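Local coordinates for protein yxeP (Bacillus subtilis, PDB 1YSJ) that probably deacetylates N-acetylcysteine to cysteine and acetate, as an M20-family hydrolase that binds two divalent metal ions in each subunit, at residues E349-A352 and L353-E356; L137-Q140 and R141-E144. The protein carries 1 engineered substitution. All coordinates share one frame; numbering follows the deposited sequence.

Contact 1. Residues E349-A352 and L353-E356; sequences EDFA and LYQE
The Phe-351 ring receives the edge of the Tyr-354 ring toward its face, in an offset edge-to-face pair, and meets the end of the Gln-355 side chain at its own edge. The pair lies on the short, weakly bonded helix 351-355, with its capping turn, in the metal-binding domain of this M20-family enzyme. The aromatic assignment rests on planes at 75° and ring centroids 5.8 Å apart; the closest carbons, Phe-351 CD1 and Tyr-354 CD1, are separated by 3.7 Å. A chi1 of -177° sets the Phe-351 ring beside its carbonyl carbon, on the side where Tyr-354 and Gln-355 follow. Its ring also meets Phe-362, while Ile-178 of the central sheet touches both aromatic side chains.

The extended chain of Gln-355 crosses the Phe-351 side chain at about a right angle, leaving Gln-355 CD 3.6 Å from Phe-351 CE2. Replacing Gln-355 by alanine would probably leave this ring edge without its cover and open a gap against Val-318.

Among the backbone bonds, Leu-353 N to Asp-350 O is firm at 3.0 Å, whereas Tyr-354 N and Gln-355 N reach Phe-351 O weakly. The buried Asp-350 carboxylate is bound by Arg-95, Gln-154 and Ala-163 N; its side chain lies about 8 Å from a bound nickel ion. Ahead of the helix, Glu-349 OE2, which also salt-bridges Arg-95, caps Phe-351 N at 2.8 Å, the donor lying nearly in line with the C-O bond.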
loop_
_atom_site.group_PDB
_atom_site.type_symbol
_atom_site.label_atom_id
_atom_site.label_comp_id
_atom_site.label_asym_id
_atom_site.label_seq_id
_atom_site.Cartn_x
_atom_site.Cartn_y
_atom_site.Cartn_z
ATOM N N GLU A 349 2.592 -18.317 21.639
ATOM C CA GLU A 349 3.755 -19.069 22.080
ATOM C C GLU A 349 3.745 -20.413 21.363
ATOM O O GLU A 349 2.705 -21.066 21.285
ATOM C CB GLU A 349 3.713 -19.257 23.597
ATOM C CG GLU A 349 4.992 -18.829 24.333
ATOM C CD GLU A 349 6.114 -19.865 24.277
ATOM O OE1 GLU A 349 7.146 -19.656 24.953
ATOM O OE2 GLU A 349 5.976 -20.884 23.566
ATOM N N ASP A 350 4.893 -20.829 20.830
ATOM C CA ASP A 350 4.932 -22.081 20.072
ATOM C C ASP A 350 4.886 -23.332 20.955
ATOM O O ASP A 350 4.779 -24.449 20.449
ATOM C CB ASP A 350 6.046 -22.102 19.005
ATOM C CG ASP A 350 7.445 -22.283 19.572
ATOM O OD1 ASP A 350 7.682 -22.147 20.795
ATOM O OD2 ASP A 350 8.338 -22.566 18.749
ATOM N N PHE A 351 4.911 -23.121 22.272
ATOM C CA PHE A 351 4.615 -24.170 23.244
ATOM C C PHE A 351 3.241 -24.793 22.966
ATOM O O PHE A 351 3.018 -25.971 23.257
ATOM C CB PHE A 351 4.677 -23.610 24.673
ATOM C CG PHE A 351 4.465 -24.643 25.749
ATOM C CD1 PHE A 351 5.525 -25.409 26.212
ATOM C CD2 PHE A 351 3.199 -24.845 26.301
ATOM C CE1 PHE A 351 5.333 -26.370 27.209
ATOM C CE2 PHE A 351 2.997 -25.809 27.300
ATOM C CZ PHE A 351 4.068 -26.569 27.751
ATOM N N ALA A 352 2.337 -23.996 22.392
ATOM C CA ALA A 352 0.983 -24.440 22.022
ATOM C C ALA A 352 0.988 -25.610 21.041
ATOM O O ALA A 352 0.098 -26.460 21.074
ATOM C CB ALA A 352 0.191 -23.283 21.449
ATOM N N LEU A 353 1.996 -25.641 20.170
ATOM C CA LEU A 353 2.181 -26.736 19.221
ATOM C C LEU A 353 2.383 -28.083 19.923
ATOM O O LEU A 353 1.879 -29.106 19.458
ATOM C CB LEU A 353 3.353 -26.443 18.279
ATOM C CG LEU A 353 3.131 -25.468 17.119
ATOM C CD1 LEU A 353 4.436 -25.268 16.375
ATOM C CD2 LEU A 353 2.040 -25.947 16.158
ATOM N N TYR A 354 3.107 -28.076 21.042
ATOM C CA TYR A 354 3.262 -29.278 21.861
ATOM C C TYR A 354 1.921 -29.771 22.392
ATOM O O TYR A 354 1.639 -30.965 22.362
ATOM C CB TYR A 354 4.203 -29.029 23.044
ATOM C CG TYR A 354 5.617 -28.638 22.685
ATOM C CD1 TYR A 354 6.186 -27.485 23.215
ATOM C CD2 TYR A 354 6.395 -29.429 21.837
ATOM C CE1 TYR A 354 7.483 -27.121 22.909
ATOM C CE2 TYR A 354 7.702 -29.074 21.521
ATOM C CZ TYR A 354 8.236 -27.919 22.062
ATOM O OH TYR A 354 9.524 -27.546 21.760
ATOM N N GLN A 355 1.102 -28.833 22.868
ATOM C CA GLN A 355 -0.203 -29.128 23.470
ATOM C C GLN A 355 -1.260 -29.620 22.483
ATOM O O GLN A 355 -2.294 -30.145 22.894
ATOM C CB GLN A 355 -0.730 -27.901 24.220
ATOM C CG GLN A 355 0.029 -27.561 25.489
ATOM C CD GLN A 355 -0.296 -26.171 25.999
ATOM O OE1 GLN A 355 -0.390 -25.945 27.207
ATOM N NE2 GLN A 355 -0.477 -25.232 25.079
ATOM N N GLU A 356 -1.007 -29.443 21.189
ATOM C CA GLU A 356 -1.855 -30.026 20.152
ATOM C C GLU A 356 -1.700 -31.541 20.119
ATOM O O GLU A 356 -2.586 -32.252 19.651
ATOM C CB GLU A 356 -1.503 -29.464 18.772
ATOM C CG GLU A 356 -2.114 -28.114 18.447
ATOM C CD GLU A 356 -2.135 -27.832 16.951
ATOM O OE1 GLU A 356 -3.208 -27.454 16.432
ATOM O OE2 GLU A 356 -1.087 -27.996 16.288
#

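Contact 2. Residues L137-Q140 and R141-E144; sequences LLNQ and RRAE
Arg-142 folds its side chain back alongside Asn-139, the two pointing the same way, where helix 124-139 ends and the chain turns toward strand 148-154. From CB the chain runs extended to NE, and both CG and CD of Arg-142 pass Asn-139 O, CG at 3.7 Å. Next, the one N-H of Arg-142 NE is shared weakly by Asn-139 O and Asn-139 OD1. A chi4 of -95° turns the guanidinium across the chain, bringing NH2 to the same amide oxygen. There Arg-142 NH2 donates to Asn-139 OD1 at 2.6 Å, with a C=O...N angle of 161°; OD1 lies close to the guanidinium plane, which stands 80° from the amide plane. At the far tip, NH1 gives a weak bond to Lys-84 O.

The backbone turn itself is closed by Arg-141 N, which donates to Leu-138 O over 3.0 Å. Arg-141 CG passes 3.4 Å from Leu-137 O, and the guanidinium grips Glu-144 side-on. Arg-141 NE donates to Glu-144 OE1 and Arg-141 NH2 to Glu-144 OE2 at 2.7 Å, both oxygens met from above the carboxylate plane yet near the guanidinium plane; Glu-394 pairs with NH1.

The Asn-139 amide is probably held with OD1 toward the arginine, chiefly by the NH2 bond, and polarised by its charge. Hydrogen bonds from Arg-141 N and Arg-142 tie the turn to the helix end, while the ion pairs of Arg-141 brace the turn and join it to helix 384-402.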
loop_
_atom_site.group_PDB
_atom_site.type_symbol
_atom_site.label_atom_id
_atom_site.label_comp_id
_atom_site.label_asym_id
_atom_site.label_seq_id
_atom_site.Cartn_x
_atom_site.Cartn_y
_atom_site.Cartn_z
ATOM N N LEU A 137 18.664 -29.904 40.461
ATOM C CA LEU A 137 17.968 -30.300 41.688
ATOM C C LEU A 137 17.382 -31.704 41.575
ATOM O O LEU A 137 17.409 -32.473 42.536
ATOM C CB LEU A 137 16.843 -29.315 42.032
ATOM C CG LEU A 137 17.145 -27.850 42.362
ATOM C CD1 LEU A 137 15.838 -27.094 42.500
ATOM C CD2 LEU A 137 17.993 -27.695 43.624
ATOM N N LEU A 138 16.841 -32.027 40.403
ATOM C CA LEU A 138 16.213 -33.326 40.183
ATOM C C LEU A 138 17.251 -34.428 40.032
ATOM O O LEU A 138 16.973 -35.592 40.326
ATOM C CB LEU A 138 15.279 -33.289 38.972
ATOM C CG LEU A 138 13.905 -32.642 39.183
ATOM C CD1 LEU A 138 13.143 -32.559 37.862
ATOM C CD2 LEU A 138 13.095 -33.398 40.221
ATOM N N ASN A 139 18.443 -34.042 39.578
ATOM C CA ASN A 139 19.597 -34.937 39.486
ATOM C C ASN A 139 19.989 -35.547 40.837
ATOM O O ASN A 139 20.556 -36.640 40.889
ATOM C CB ASN A 139 20.784 -34.183 38.870
ATOM C CG ASN A 139 21.991 -35.071 38.630
ATOM O OD1 ASN A 139 21.881 -36.146 38.038
ATOM N ND2 ASN A 139 23.159 -34.620 39.087
ATOM N N GLN A 140 19.686 -34.835 41.921
ATOM C CA GLN A 140 19.983 -35.307 43.271
ATOM C C GLN A 140 18.735 -35.862 43.956
ATOM O O GLN A 140 18.744 -36.109 45.164
ATOM C CB GLN A 140 20.592 -34.186 44.129
ATOM C CG GLN A 140 21.756 -33.417 43.494
ATOM C CD GLN A 140 23.011 -34.261 43.273
ATOM O OE1 GLN A 140 23.640 -34.181 42.218
ATOM N NE2 GLN A 140 23.379 -35.066 44.267
ATOM N N ARG A 141 17.671 -36.062 43.179
ATOM C CA ARG A 141 16.374 -36.511 43.710
ATOM C C ARG A 141 15.746 -37.633 42.872
ATOM O O ARG A 141 14.517 -37.778 42.829
ATOM C CB ARG A 141 15.402 -35.327 43.807
ATOM C CG ARG A 141 15.730 -34.315 44.899
ATOM C CD ARG A 141 14.715 -33.179 44.915
ATOM N NE ARG A 141 13.396 -33.615 45.376
ATOM C CZ ARG A 141 12.288 -32.879 45.305
ATOM N NH1 ARG A 141 12.321 -31.660 44.779
ATOM N NH2 ARG A 141 11.140 -33.367 45.755
ATOM N N ARG A 142 16.598 -38.424 42.222
ATOM C CA ARG A 142 16.166 -39.482 41.297
ATOM C C ARG A 142 15.301 -40.560 41.944
ATOM O O ARG A 142 14.431 -41.130 41.286
ATOM C CB ARG A 142 17.377 -40.127 40.617
ATOM C CG ARG A 142 18.121 -39.199 39.677
ATOM C CD ARG A 142 19.443 -39.796 39.262
ATOM N NE ARG A 142 20.222 -38.879 38.434
ATOM C CZ ARG A 142 20.231 -38.884 37.104
ATOM N NH1 ARG A 142 19.495 -39.757 36.429
ATOM N NH2 ARG A 142 20.978 -38.012 36.445
ATOM N N ALA A 143 15.542 -40.831 43.226
ATOM C CA ALA A 143 14.748 -41.803 43.985
ATOM C C ALA A 143 13.288 -41.366 44.168
ATOM O O ALA A 143 12.406 -42.205 44.364
ATOM C CB ALA A 143 15.398 -42.092 45.333
ATOM N N GLU A 144 13.044 -40.058 44.100
ATOM C CA GLU A 144 11.692 -39.499 44.232
ATOM C C GLU A 144 10.906 -39.533 42.921
ATOM O O GLU A 144 9.675 -39.445 42.929
ATOM C CB GLU A 144 11.747 -38.061 44.755
ATOM C CG GLU A 144 12.245 -37.921 46.190
ATOM C CD GLU A 144 12.181 -36.486 46.695
ATOM O OE1 GLU A 144 13.246 -35.936 47.066
ATOM O OE2 GLU A 144 11.069 -35.907 46.714
#

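Overall arrangement
Following the chain from the N terminus, contact 2 comes first, where helix 124-139, which starts at the metal ligand His-124, gives way to the turn before strand 148-154. Contact 1 follows some two hundred residues later, in the short helix 351-355 ahead of strand 360-366. Each is a local turn in one continuous segment, and the two lie in series, without nesting or crossing. The centres of contact 1 and contact 2 are about 27 Å apart, and the nearest atoms of contact 1 and contact 2 about 15 Å. The eight-stranded mixed sheet relates them: strand 148-154, entered soon after contact 2, carries Gln-154 to contact 1. Contact 2 packs against helix 384-402 at the surface; contact 1, mostly buried, packs against helix 162-168 and strand 306-320 of the four-stranded sheet.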